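Local coordinates for amino acid adenylation domain-containing protein (Bacillus stratosphericus LAMA 585, PDB 6ULY), which probably selects an alpha-keto acid and activates it as the acyl adenylate, serving as the adenylation domain of a nonribosomal depsipeptide synthetase module, at residues Asp52-Leu57 with Cys88-Phe93; Arg312-Leu317 with Phe344-Gly349; Ala475-Val480 with Ser526-Lys531; Lys187-Ser192 with Thr416-Tyr421. All blocks are in the same frame, centred on the assembly; numbering follows the deposited sequence.

Contacts 1, 2 and 4 lie in the large AMP-binding part of the chain; contact 3, its centre about 62 Å from that of contact 1, probably belongs to the small C-terminal subdomain known in adenylation enzymes. Contact 1 is buried and almost wholly apolar, two helices meeting through leucines. Contact 4, also buried, is the one that joins strands, and it adds backbone hydrogen bonds and ring contacts to its apolar core. Contacts 2 and 3 are partly buried: each has an apolar patch beside a polar rim, water and sulfate ions in contact 2, a histidine-carboxylate bond in contact 3. Contact 2 is nested in the long chain loop that contact 4 closes.

Contact 1 of 4, residues Asp52-Leu57 with Cys88-Phe93; sequences DAERVL and CVLGGF. With SO4 (sulfate ion), chain G.
The ring of F93 meets the CD1 methyl of L57 obliquely, CE2 lying 3.5 Å from CD1, while one face of the same ring takes G91 O, which stands above the plane toward the rim. The other flat group, the guanidinium of R55, has sulfate at its edge: NH1 donates to O2 of the ion at 2.7 Å, and two weaker bonds run to O4. R161 also binds this sulfate through its backbone N. L57 meets three residues: L90, G91 and F93. Its CG is anti to the backbone N (chi1 174°), and from there the two methyls divide, CD1 reaching G91 CA at 3.6 Å as well as the ring, CD2 meeting L90 CB. Here helix 46-62 packs on the C-terminal end of helix 78-91, which closes in a Schellman motif with G92 at positive phi (73°); the chain then turns into strand 94-97 of the AMP-binding region. About one turn before L57 on its helix, A53 CB and E54 CG both touch the CD1 methyl of L90, at 3.8 Å and 3.5 Å. E54 thus lends the contact its aliphatic part, and its carboxylate goes on to a salt bridge with R161.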
loop_
_atom_site.group_PDB
_atom_site.type_symbol
_atom_site.label_atom_id
_atom_site.label_comp_id
_atom_site.label_asym_id
_atom_site.label_seq_id
_atom_site.Cartn_x
_atom_site.Cartn_y
_atom_site.Cartn_z
ATOM N N ASP A 52 -24.002 -0.504 -33.955
ATOM C CA ASP A 52 -23.971 -1.457 -32.849
ATOM C C ASP A 52 -23.940 -0.739 -31.506
ATOM O O ASP A 52 -24.676 -1.109 -30.581
ATOM C CB ASP A 52 -22.767 -2.386 -32.992
ATOM C CG ASP A 52 -22.932 -3.367 -34.135
ATOM O OD1 ASP A 52 -24.093 -3.681 -34.463
ATOM O OD2 ASP A 52 -21.913 -3.818 -34.704
ATOM N N ALA A 53 -23.106 0.296 -31.381
ATOM C CA ALA A 53 -23.054 1.047 -30.130
ATOM C C ALA A 53 -24.392 1.707 -29.836
ATOM O O ALA A 53 -24.811 1.791 -28.675
ATOM C CB ALA A 53 -21.940 2.092 -30.191
ATOM N N GLU A 54 -25.079 2.181 -30.878
ATOM C CA GLU A 54 -26.394 2.781 -30.681
ATOM C C GLU A 54 -27.422 1.740 -30.262
ATOM O O GLU A 54 -28.320 2.040 -29.467
ATOM C CB GLU A 54 -26.835 3.497 -31.959
ATOM C CG GLU A 54 -26.120 4.825 -32.195
ATOM C CD GLU A 54 -26.283 5.346 -33.610
ATOM O OE1 GLU A 54 -25.814 6.471 -33.886
ATOM O OE2 GLU A 54 -26.879 4.634 -34.447
ATOM N N ARG A 55 -27.308 0.512 -30.772
ATOM C CA ARG A 55 -28.201 -0.555 -30.330
ATOM C C ARG A 55 -27.971 -0.867 -28.857
ATOM O O ARG A 55 -28.914 -0.885 -28.056
ATOM C CB ARG A 55 -27.999 -1.803 -31.194
ATOM C CG ARG A 55 -28.328 -1.598 -32.667
ATOM C CD ARG A 55 -28.279 -2.901 -33.456
ATOM N NE ARG A 55 -28.031 -2.663 -34.878
ATOM C CZ ARG A 55 -28.949 -2.232 -35.740
ATOM N NH1 ARG A 55 -30.185 -1.981 -35.327
ATOM N NH2 ARG A 55 -28.631 -2.042 -37.014
ATOM N N VAL A 56 -26.714 -1.098 -28.475
ATOM C CA VAL A 56 -26.414 -1.338 -27.065
ATOM C C VAL A 56 -26.897 -0.170 -26.213
ATOM O O VAL A 56 -27.364 -0.359 -25.081
ATOM C CB VAL A 56 -24.909 -1.599 -26.873
ATOM C CG1 VAL A 56 -24.574 -1.710 -25.390
ATOM C CG2 VAL A 56 -24.498 -2.862 -27.605
ATOM N N LEU A 57 -26.805 1.053 -26.743
ATOM C CA LEU A 57 -27.252 2.220 -25.987
ATOM C C LEU A 57 -28.735 2.130 -25.654
ATOM O O LEU A 57 -29.166 2.590 -24.590
ATOM C CB LEU A 57 -26.958 3.499 -26.771
ATOM C CG LEU A 57 -27.492 4.802 -26.169
ATOM C CD1 LEU A 57 -26.879 5.074 -24.798
ATOM C CD2 LEU A 57 -27.221 5.964 -27.115
ATOM N N CYS A 88 -21.425 3.451 -24.223
ATOM C CA CYS A 88 -21.270 4.331 -23.069
ATOM C C CYS A 88 -20.827 5.726 -23.491
ATOM O O CYS A 88 -21.341 6.731 -22.986
ATOM C CB CYS A 88 -20.265 3.723 -22.090
ATOM S SG CYS A 88 -20.841 2.235 -21.247
ATOM N N VAL A 89 -19.860 5.810 -24.404
ATOM C CA VAL A 89 -19.464 7.103 -24.956
ATOM C C VAL A 89 -20.671 7.842 -25.522
ATOM O O VAL A 89 -20.831 9.048 -25.313
ATOM C CB VAL A 89 -18.373 6.910 -26.024
ATOM C CG1 VAL A 89 -18.169 8.197 -26.818
ATOM C CG2 VAL A 89 -17.076 6.456 -25.372
ATOM N N LEU A 90 -21.536 7.135 -26.254
ATOM C CA LEU A 90 -22.700 7.793 -26.845
ATOM C C LEU A 90 -23.667 8.266 -25.768
ATOM O O LEU A 90 -24.236 9.359 -25.871
ATOM C CB LEU A 90 -23.415 6.848 -27.817
ATOM C CG LEU A 90 -22.677 6.499 -29.107
ATOM C CD1 LEU A 90 -23.511 5.545 -29.948
ATOM C CD2 LEU A 90 -22.339 7.757 -29.895
ATOM N N GLY A 91 -23.865 7.464 -24.731
ATOM C CA GLY A 91 -24.807 7.815 -23.693
ATOM C C GLY A 91 -24.279 8.743 -22.625
ATOM O O GLY A 91 -25.037 9.126 -21.730
ATOM N N GLY A 92 -23.009 9.137 -22.693
ATOM C CA GLY A 92 -22.416 9.880 -21.598
ATOM C C GLY A 92 -22.142 9.041 -20.375
ATOM O O GLY A 92 -21.870 9.589 -19.301
ATOM N N PHE A 93 -22.231 7.724 -20.505
ATOM C CA PHE A 93 -21.906 6.825 -19.417
ATOM C C PHE A 93 -20.396 6.672 -19.337
ATOM O O PHE A 93 -19.684 6.823 -20.337
ATOM C CB PHE A 93 -22.571 5.467 -19.632
ATOM C CG PHE A 93 -24.002 5.559 -20.092
ATOM C CD1 PHE A 93 -24.864 6.487 -19.534
ATOM C CD2 PHE A 93 -24.479 4.729 -21.096
ATOM C CE1 PHE A 93 -26.175 6.581 -19.956
ATOM C CE2 PHE A 93 -25.790 4.817 -21.523
ATOM C CZ PHE A 93 -26.640 5.744 -20.955
HETATM S S SO4 G . -32.383 0.088 -36.675
HETATM O O1 SO4 G . -31.821 1.097 -35.844
HETATM O O2 SO4 G . -32.676 -1.071 -35.882
HETATM O O3 SO4 G . -33.624 0.602 -37.218
HETATM O O4 SO4 G . -31.433 -0.248 -37.726
#

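Contact 2 of 4, residues Arg312-Leu317 with Phe344-Gly349; sequences RFLHLL and FAIERG. With SO4 (sulfate ion), chain E; SO4 (sulfate ion), chain L.
L314 meets both I346 and R348, and the tight part of the contact is built round its side chain. Its CD1 methyl touches I346 CG2 at 3.9 Å, the two side chains crossing at about a right angle, and its CB lies 3.7 Å from R348 CG. R348 therefore packs with its aliphatic stem and carries its charge outward: CG is anti to the backbone N (chi1 -173°), and bends at chi2 and chi3 turn the guanidinium away from the leucine methyls, edge-on to L314 O. The outer side is looser and wet. A single water donates to L314 O at 2.6 Å and accepts from R348 NE at 2.7 Å, bridging a helix carbonyl and the arginine that stand 3.7 Å apart, O to NE. Beyond it the guanidinium holds two sulfates, probably from the crystallisation liquor. NH1 gives a bond of 2.6 Å to O3 of one ion, in the guanidinium plane, and NH1 and NH2 both reach O2 of the other in weak, bent bonds. H315 stands alongside, its backbone N 4.1 Å from R348 CG. The loop after strand 338-342 is thus laid against the last turns of helix 307-317, with L314 also resting on I327 and I346 on P329, both of strand 327-333, while F313 turns to helix 272-279 and packs edge-to-face on F275.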
loop_
_atom_site.group_PDB
_atom_site.type_symbol
_atom_site.label_atom_id
_atom_site.label_comp_id
_atom_site.label_asym_id
_atom_site.label_seq_id
_atom_site.Cartn_x
_atom_site.Cartn_y
_atom_site.Cartn_z
ATOM N N ARG A 312 17.569 -9.944 -29.929
ATOM C CA ARG A 312 17.328 -11.325 -30.334
ATOM C C ARG A 312 16.020 -11.441 -31.104
ATOM O O ARG A 312 15.927 -12.191 -32.081
ATOM C CB ARG A 312 17.313 -12.235 -29.104
ATOM C CG ARG A 312 17.206 -13.718 -29.419
ATOM C CD ARG A 312 18.495 -14.251 -30.019
ATOM N NE ARG A 312 18.285 -15.491 -30.761
ATOM C CZ ARG A 312 19.227 -16.108 -31.466
ATOM N NH1 ARG A 312 20.454 -15.604 -31.528
ATOM N NH2 ARG A 312 18.944 -17.231 -32.112
ATOM N N PHE A 313 14.998 -10.701 -30.675
ATOM C CA PHE A 313 13.718 -10.708 -31.372
ATOM C C PHE A 313 13.881 -10.253 -32.817
ATOM O O PHE A 313 13.336 -10.870 -33.739
ATOM C CB PHE A 313 12.740 -9.807 -30.619
ATOM C CG PHE A 313 11.327 -9.870 -31.111
ATOM C CD1 PHE A 313 10.900 -9.045 -32.138
ATOM C CD2 PHE A 313 10.412 -10.718 -30.510
ATOM C CE1 PHE A 313 9.595 -9.083 -32.573
ATOM C CE2 PHE A 313 9.106 -10.760 -30.938
ATOM C CZ PHE A 313 8.695 -9.943 -31.974
ATOM N N LEU A 314 14.636 -9.172 -33.032
ATOM C CA LEU A 314 14.848 -8.674 -34.388
ATOM C C LEU A 314 15.706 -9.636 -35.201
ATOM O O LEU A 314 15.499 -9.796 -36.410
ATOM C CB LEU A 314 15.495 -7.290 -34.340
ATOM C CG LEU A 314 14.682 -6.185 -33.660
ATOM C CD1 LEU A 314 15.561 -4.974 -33.379
ATOM C CD2 LEU A 314 13.480 -5.792 -34.510
ATOM N N HIS A 315 16.679 -10.279 -34.554
ATOM C CA HIS A 315 17.544 -11.224 -35.250
ATOM C C HIS A 315 16.766 -12.466 -35.666
ATOM O O HIS A 315 16.858 -12.915 -36.815
ATOM C CB HIS A 315 18.725 -11.589 -34.347
ATOM C CG HIS A 315 19.749 -12.464 -34.999
ATOM N ND1 HIS A 315 19.819 -13.823 -34.774
ATOM C CD2 HIS A 315 20.756 -12.174 -35.857
ATOM C CE1 HIS A 315 20.819 -14.332 -35.470
ATOM N NE2 HIS A 315 21.404 -13.352 -36.137
ATOM N N LEU A 316 15.972 -13.022 -34.747
ATOM C CA LEU A 316 15.222 -14.236 -35.050
ATOM C C LEU A 316 14.244 -14.018 -36.195
ATOM O O LEU A 316 14.038 -14.914 -37.024
ATOM C CB LEU A 316 14.470 -14.716 -33.808
ATOM C CG LEU A 316 15.272 -15.462 -32.742
ATOM C CD1 LEU A 316 14.420 -15.690 -31.506
ATOM C CD2 LEU A 316 15.785 -16.788 -33.274
ATOM N N LEU A 317 13.620 -12.843 -36.254
ATOM C CA LEU A 317 12.558 -12.584 -37.218
ATOM C C LEU A 317 13.041 -11.869 -38.473
ATOM O O LEU A 317 12.235 -11.643 -39.382
ATOM C CB LEU A 317 11.442 -11.767 -36.560
ATOM C CG LEU A 317 10.722 -12.433 -35.386
ATOM C CD1 LEU A 317 9.602 -11.535 -34.883
ATOM C CD2 LEU A 317 10.176 -13.800 -35.772
ATOM N N PHE A 344 12.812 5.817 -31.219
ATOM C CA PHE A 344 12.886 5.417 -32.620
ATOM C C PHE A 344 14.309 5.054 -33.031
ATOM O O PHE A 344 14.683 5.214 -34.196
ATOM C CB PHE A 344 12.363 6.527 -33.532
ATOM C CG PHE A 344 11.079 7.140 -33.068
ATOM C CD1 PHE A 344 9.864 6.601 -33.442
ATOM C CD2 PHE A 344 11.089 8.264 -32.257
ATOM C CE1 PHE A 344 8.677 7.169 -33.017
ATOM C CE2 PHE A 344 9.910 8.834 -31.830
ATOM C CZ PHE A 344 8.703 8.287 -32.211
ATOM N N ALA A 345 15.109 4.558 -32.089
ATOM C CA ALA A 345 16.537 4.378 -32.296
ATOM C C ALA A 345 17.002 2.932 -32.206
ATOM O O ALA A 345 18.192 2.671 -32.412
ATOM C CB ALA A 345 17.325 5.213 -31.275
ATOM N N ILE A 346 16.115 1.990 -31.888
ATOM C CA ILE A 346 16.517 0.591 -31.799
ATOM C C ILE A 346 16.758 0.047 -33.201
ATOM O O ILE A 346 15.928 0.219 -34.103
ATOM C CB ILE A 346 15.451 -0.228 -31.055
ATOM C CG1 ILE A 346 15.358 0.215 -29.588
ATOM C CG2 ILE A 346 15.752 -1.724 -31.160
ATOM C CD1 ILE A 346 16.615 -0.047 -28.766
ATOM N N GLU A 347 17.900 -0.613 -33.389
ATOM C CA GLU A 347 18.306 -1.122 -34.694
ATOM C C GLU A 347 18.916 -2.505 -34.538
ATOM O O GLU A 347 19.799 -2.704 -33.698
ATOM C CB GLU A 347 19.315 -0.181 -35.359
ATOM C CG GLU A 347 18.746 1.176 -35.725
ATOM C CD GLU A 347 19.823 2.178 -36.089
ATOM O OE1 GLU A 347 21.013 1.891 -35.834
ATOM O OE2 GLU A 347 19.479 3.251 -36.627
ATOM N N ARG A 348 18.450 -3.455 -35.355
ATOM C CA ARG A 348 18.997 -4.807 -35.303
ATOM C C ARG A 348 20.506 -4.794 -35.516
ATOM O O ARG A 348 21.256 -5.454 -34.787
ATOM C CB ARG A 348 18.321 -5.692 -36.353
ATOM C CG ARG A 348 18.710 -7.169 -36.263
ATOM C CD ARG A 348 18.831 -7.830 -37.637
ATOM N NE ARG A 348 17.640 -7.627 -38.460
ATOM C CZ ARG A 348 17.604 -6.946 -39.603
ATOM N NH1 ARG A 348 18.700 -6.390 -40.109
ATOM N NH2 ARG A 348 16.456 -6.831 -40.255
ATOM N N GLY A 349 20.969 -4.046 -36.511
ATOM C CA GLY A 349 22.374 -4.005 -36.852
ATOM C C GLY A 349 23.256 -3.189 -35.938
ATOM O O GLY A 349 24.470 -3.150 -36.153
HETATM S S SO4 E . 16.875 -4.316 -42.824
HETATM O O1 SO4 E . 17.447 -3.047 -43.163
HETATM O O2 SO4 E . 16.946 -4.506 -41.407
HETATM O O3 SO4 E . 15.505 -4.353 -43.244
HETATM O O4 SO4 E . 17.604 -5.361 -43.481
HETATM S S SO4 L . 22.720 -6.625 -39.824
HETATM O O1 SO4 L . 23.515 -5.494 -40.133
HETATM O O2 SO4 L . 22.930 -6.997 -38.478
HETATM O O3 SO4 L . 21.345 -6.327 -40.050
HETATM O O4 SO4 L . 23.097 -7.712 -40.647
HETATM O O HOH W 1 14.971 -7.783 -38.041
#

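Contact 3 of 4, residues Ala475-Val480 with Ser526-Lys531; sequences AIAEEV and SHIATK
I476 and I528 bring the two backbones closest, CA to CA 6.3 Å, where helix 470-477 gives way to a type I beta turn from A477 to V480, beside helix 514-532. From that turn E479 reaches back to H527: NE2 donates to OE1 at 2.7 Å in a nearly straight bond (162°), using the anti lone pair of the carboxylate oxygen. OE1 lies close to the ring plane, although carboxylate and ring are turned 54° apart. This bond holds the ring's rotation, with I476 O beside the edge at CD2, 3.1 Å away. H527 is placed there by a CG anti to the backbone N (chi1 -171°). Beneath it I476 CG2 packs on I528 CG1 at 3.8 Å, and A477 CB meets I528 CD1. A477 and I528 both also rest on L505 of strand 502-509, a helix pair laid on a sheet, as expected of the small C-terminal subdomain of adenylation enzymes.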
loop_
_atom_site.group_PDB
_atom_site.type_symbol
_atom_site.label_atom_id
_atom_site.label_comp_id
_atom_site.label_asym_id
_atom_site.label_seq_id
_atom_site.Cartn_x
_atom_site.Cartn_y
_atom_site.Cartn_z
ATOM N N ALA A 475 27.983 -7.295 -6.312
ATOM C CA ALA A 475 29.458 -7.258 -6.419
ATOM C C ALA A 475 30.078 -7.899 -5.171
ATOM O O ALA A 475 30.970 -8.752 -5.331
ATOM C CB ALA A 475 29.947 -5.841 -6.626
ATOM N N ILE A 476 29.629 -7.512 -3.973
ATOM C CA ILE A 476 30.218 -8.019 -2.699
ATOM C C ILE A 476 29.929 -9.515 -2.579
ATOM O O ILE A 476 30.843 -10.268 -2.193
ATOM C CB ILE A 476 29.715 -7.234 -1.478
ATOM C CG1 ILE A 476 30.404 -5.868 -1.410
ATOM C CG2 ILE A 476 29.919 -8.030 -0.189
ATOM C CD1 ILE A 476 29.531 -4.771 -0.868
ATOM N N ALA A 477 28.712 -9.942 -2.911
ATOM C CA ALA A 477 28.346 -11.377 -2.901
ATOM C C ALA A 477 29.289 -12.169 -3.822
ATOM O O ALA A 477 29.629 -13.312 -3.467
ATOM C CB ALA A 477 26.899 -11.559 -3.284
ATOM N N GLU A 478 29.725 -11.576 -4.940
ATOM C CA GLU A 478 30.532 -12.256 -5.994
ATOM C C GLU A 478 32.006 -12.351 -5.592
ATOM O O GLU A 478 32.741 -13.077 -6.271
ATOM C CB GLU A 478 30.388 -11.526 -7.331
ATOM C CG GLU A 478 29.054 -11.776 -8.023
ATOM C CD GLU A 478 28.809 -10.966 -9.290
ATOM O OE1 GLU A 478 28.984 -9.719 -9.247
ATOM O OE2 GLU A 478 28.442 -11.585 -10.321
ATOM N N GLU A 479 32.431 -11.664 -4.537
ATOM C CA GLU A 479 33.813 -11.805 -4.013
ATOM C C GLU A 479 33.947 -13.121 -3.234
ATOM O O GLU A 479 35.096 -13.565 -3.035
ATOM C CB GLU A 479 34.186 -10.611 -3.137
ATOM C CG GLU A 479 34.272 -9.294 -3.894
ATOM C CD GLU A 479 34.295 -8.042 -3.024
ATOM O OE1 GLU A 479 34.099 -8.125 -1.795
ATOM O OE2 GLU A 479 34.526 -6.969 -3.584
ATOM N N VAL A 480 32.834 -13.719 -2.796
ATOM C CA VAL A 480 32.847 -15.035 -2.088
ATOM C C VAL A 480 33.277 -16.099 -3.090
ATOM O O VAL A 480 32.660 -16.207 -4.151
ATOM C CB VAL A 480 31.481 -15.381 -1.474
ATOM C CG1 VAL A 480 31.500 -16.758 -0.827
ATOM C CG2 VAL A 480 31.030 -14.324 -0.483
ATOM N N SER A 526 27.940 -13.513 5.730
ATOM C CA SER A 526 28.935 -12.890 6.643
ATOM C C SER A 526 29.750 -11.825 5.897
ATOM O O SER A 526 30.061 -10.794 6.511
ATOM C CB SER A 526 29.814 -13.923 7.307
ATOM O OG SER A 526 30.745 -14.473 6.387
ATOM N N HIS A 527 30.090 -12.054 4.629
ATOM C CA HIS A 527 30.870 -11.082 3.823
ATOM C C HIS A 527 30.025 -9.843 3.518
ATOM O O HIS A 527 30.578 -8.735 3.509
ATOM C CB HIS A 527 31.396 -11.743 2.553
ATOM C CG HIS A 527 32.367 -10.896 1.805
ATOM N ND1 HIS A 527 33.474 -10.336 2.407
ATOM C CD2 HIS A 527 32.410 -10.523 0.508
ATOM C CE1 HIS A 527 34.156 -9.647 1.512
ATOM N NE2 HIS A 527 33.522 -9.745 0.338
ATOM N N ILE A 528 28.730 -10.005 3.274
ATOM C CA ILE A 528 27.836 -8.835 3.045
ATOM C C ILE A 528 27.634 -8.100 4.377
ATOM O O ILE A 528 27.624 -6.853 4.369
ATOM C CB ILE A 528 26.505 -9.267 2.396
ATOM C CG1 ILE A 528 26.715 -9.700 0.944
ATOM C CG2 ILE A 528 25.453 -8.167 2.496
ATOM C CD1 ILE A 528 25.476 -10.269 0.313
ATOM N N ALA A 529 27.467 -8.832 5.484
ATOM C CA ALA A 529 27.290 -8.224 6.825
ATOM C C ALA A 529 28.512 -7.361 7.162
ATOM O O ALA A 529 28.330 -6.224 7.629
ATOM C CB ALA A 529 27.047 -9.283 7.868
ATOM N N THR A 530 29.722 -7.860 6.920
ATOM C CA THR A 530 30.967 -7.114 7.241
ATOM C C THR A 530 31.021 -5.877 6.339
ATOM O O THR A 530 30.856 -4.758 6.876
ATOM C CB THR A 530 32.202 -8.024 7.160
ATOM O OG1 THR A 530 32.069 -9.030 8.166
ATOM C CG2 THR A 530 33.510 -7.286 7.357
ATOM N N LYS A 531 31.152 -6.091 5.026
ATOM C CA LYS A 531 31.545 -5.036 4.056
ATOM C C LYS A 531 30.530 -3.884 4.067
ATOM O O LYS A 531 30.944 -2.738 3.824
ATOM C CB LYS A 531 31.719 -5.617 2.649
ATOM C CG LYS A 531 33.076 -5.323 2.020
ATOM C CD LYS A 531 34.241 -6.046 2.683
ATOM C CE LYS A 531 35.550 -5.809 1.948
ATOM N NZ LYS A 531 36.725 -6.295 2.712
#

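Contact 4 of 4, residues Lys187-Ser192 with Thr416-Tyr421; sequences KCVEHS and TTMKGY
G420 O is gripped twice, by E190 N at 3.1 Å, tilted 30° from the carbonyl plane, and by a water that donates weakly to it and also to E190 OE2. Next along, K419 N gives a 2.8 Å bond to E190 O, nearly in line with the C=O. The weakly bonded strand 420-421 lies antiparallel beside strand 188-192 at the end of the seven-stranded sheet; the register is that of V189 and Y421, a non-hydrogen-bonded pair with side chains on one face. There the Y421 ring is sandwiched: M418 CE sits over the centre of one face, and K187 CD lies over the other, 4.0 Å from the centroid, in a CH-pi contact. V189 CG2 comes to the ring's edge, while its CG1 packs on M418 CB at 3.6 Å. The side chain of V189 is about 7 Å from the bound adenylate. M418 CB in turn lies over one face of the H191 imidazole, 3.9 Å from its centroid. With CG between backbone N and carbonyl carbon (chi1 58°), M418 runs its extended chain from the histidine side to the tyrosine. K419 NZ goes to D171 O and S173, which E190 OE1 shares. The ring faces thus meet aliphatic groups, while their polar atoms bond outside the two segments: Y421 OH with E335, H191 NE2 with S334 O and ND1 with S195.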
loop_
_atom_site.group_PDB
_atom_site.type_symbol
_atom_site.label_atom_id
_atom_site.label_comp_id
_atom_site.label_asym_id
_atom_site.label_seq_id
_atom_site.Cartn_x
_atom_site.Cartn_y
_atom_site.Cartn_z
ATOM N N LYS A 187 -6.545 1.608 -7.504
ATOM C CA LYS A 187 -7.155 2.926 -7.537
ATOM C C LYS A 187 -7.903 3.114 -8.852
ATOM O O LYS A 187 -7.730 2.368 -9.818
ATOM C CB LYS A 187 -6.100 4.021 -7.348
ATOM C CG LYS A 187 -5.260 3.843 -6.097
ATOM C CD LYS A 187 -5.194 5.115 -5.284
ATOM C CE LYS A 187 -4.222 4.978 -4.109
ATOM N NZ LYS A 187 -4.652 3.955 -3.110
ATOM N N CYS A 188 -8.736 4.141 -8.879
ATOM C CA CYS A 188 -9.711 4.345 -9.939
ATOM C C CYS A 188 -9.328 5.591 -10.733
ATOM O O CYS A 188 -9.746 6.706 -10.414
ATOM C CB CYS A 188 -11.088 4.464 -9.333
ATOM S SG CYS A 188 -12.407 3.911 -10.393
ATOM N N VAL A 189 -8.531 5.389 -11.781
ATOM C CA VAL A 189 -8.060 6.500 -12.599
ATOM C C VAL A 189 -9.227 7.031 -13.419
ATOM O O VAL A 189 -9.816 6.306 -14.228
ATOM C CB VAL A 189 -6.893 6.058 -13.492
ATOM C CG1 VAL A 189 -6.445 7.187 -14.418
ATOM C CG2 VAL A 189 -5.723 5.576 -12.625
ATOM N N GLU A 190 -9.571 8.300 -13.209
ATOM C CA GLU A 190 -10.678 8.942 -13.907
ATOM C C GLU A 190 -10.120 9.871 -14.979
ATOM O O GLU A 190 -9.364 10.796 -14.673
ATOM C CB GLU A 190 -11.565 9.714 -12.929
ATOM C CG GLU A 190 -12.733 10.433 -13.592
ATOM C CD GLU A 190 -13.703 11.039 -12.594
ATOM O OE1 GLU A 190 -14.893 11.180 -12.944
ATOM O OE2 GLU A 190 -13.282 11.372 -11.463
ATOM N N HIS A 191 -10.497 9.624 -16.232
ATOM C CA HIS A 191 -9.996 10.385 -17.365
ATOM C C HIS A 191 -11.124 11.155 -18.031
ATOM O O HIS A 191 -12.303 10.828 -17.887
ATOM C CB HIS A 191 -9.325 9.472 -18.396
ATOM C CG HIS A 191 -7.871 9.235 -18.134
ATOM N ND1 HIS A 191 -6.920 10.219 -18.289
ATOM C CD2 HIS A 191 -7.206 8.127 -17.734
ATOM C CE1 HIS A 191 -5.730 9.730 -17.987
ATOM N NE2 HIS A 191 -5.876 8.461 -17.650
ATOM N N SER A 192 -10.737 12.182 -18.772
ATOM C CA SER A 192 -11.659 12.983 -19.556
ATOM C C SER A 192 -11.374 12.779 -21.038
ATOM O O SER A 192 -10.341 12.228 -21.428
ATOM C CB SER A 192 -11.533 14.463 -19.185
ATOM O OG SER A 192 -10.310 14.984 -19.679
ATOM N N THR A 416 -2.272 15.247 -20.727
ATOM C CA THR A 416 -2.784 13.883 -20.760
ATOM C C THR A 416 -3.067 13.327 -19.372
ATOM O O THR A 416 -3.473 12.167 -19.254
ATOM C CB THR A 416 -1.793 12.961 -21.477
ATOM O OG1 THR A 416 -0.658 12.729 -20.635
ATOM C CG2 THR A 416 -1.320 13.574 -22.783
ATOM N N THR A 417 -2.864 14.123 -18.326
ATOM C CA THR A 417 -2.986 13.621 -16.966
ATOM C C THR A 417 -4.450 13.406 -16.598
ATOM O O THR A 417 -5.329 14.178 -16.987
ATOM C CB THR A 417 -2.328 14.596 -15.987
ATOM O OG1 THR A 417 -0.926 14.691 -16.272
ATOM C CG2 THR A 417 -2.506 14.129 -14.558
ATOM N N MET A 418 -4.701 12.338 -15.846
ATOM C CA MET A 418 -6.036 12.033 -15.357
ATOM C C MET A 418 -6.605 13.194 -14.546
ATOM O O MET A 418 -5.879 14.065 -14.058
ATOM C CB MET A 418 -5.995 10.788 -14.470
ATOM C CG MET A 418 -5.048 10.938 -13.286
ATOM S SD MET A 418 -5.263 9.691 -12.002
ATOM C CE MET A 418 -4.036 10.229 -10.820
ATOM N N LYS A 419 -7.931 13.184 -14.380
ATOM C CA LYS A 419 -8.545 14.067 -13.396
ATOM C C LYS A 419 -8.074 13.726 -11.988
ATOM O O LYS A 419 -8.015 14.605 -11.121
ATOM C CB LYS A 419 -10.070 13.971 -13.452
ATOM C CG LYS A 419 -10.710 14.462 -14.731
ATOM C CD LYS A 419 -12.214 14.574 -14.537
ATOM C CE LYS A 419 -12.928 14.928 -15.825
ATOM N NZ LYS A 419 -14.394 15.080 -15.613
ATOM N N GLY A 420 -7.752 12.459 -11.743
ATOM C CA GLY A 420 -7.334 12.009 -10.432
ATOM C C GLY A 420 -7.935 10.664 -10.084
ATOM O O GLY A 420 -8.799 10.153 -10.810
ATOM N N TYR A 421 -7.465 10.070 -8.993
ATOM C CA TYR A 421 -8.070 8.848 -8.490
ATOM C C TYR A 421 -9.444 9.155 -7.909
ATOM O O TYR A 421 -9.622 10.127 -7.168
ATOM C CB TYR A 421 -7.184 8.207 -7.426
ATOM C CG TYR A 421 -5.776 7.910 -7.880
ATOM C CD1 TYR A 421 -5.530 7.012 -8.914
ATOM C CD2 TYR A 421 -4.687 8.513 -7.261
ATOM C CE1 TYR A 421 -4.244 6.734 -9.324
ATOM C CE2 TYR A 421 -3.397 8.239 -7.665
ATOM C CZ TYR A 421 -3.181 7.352 -8.697
ATOM O OH TYR A 421 -1.896 7.081 -9.097
HETATM O O HOH W 2 -10.826 11.539 -9.967
#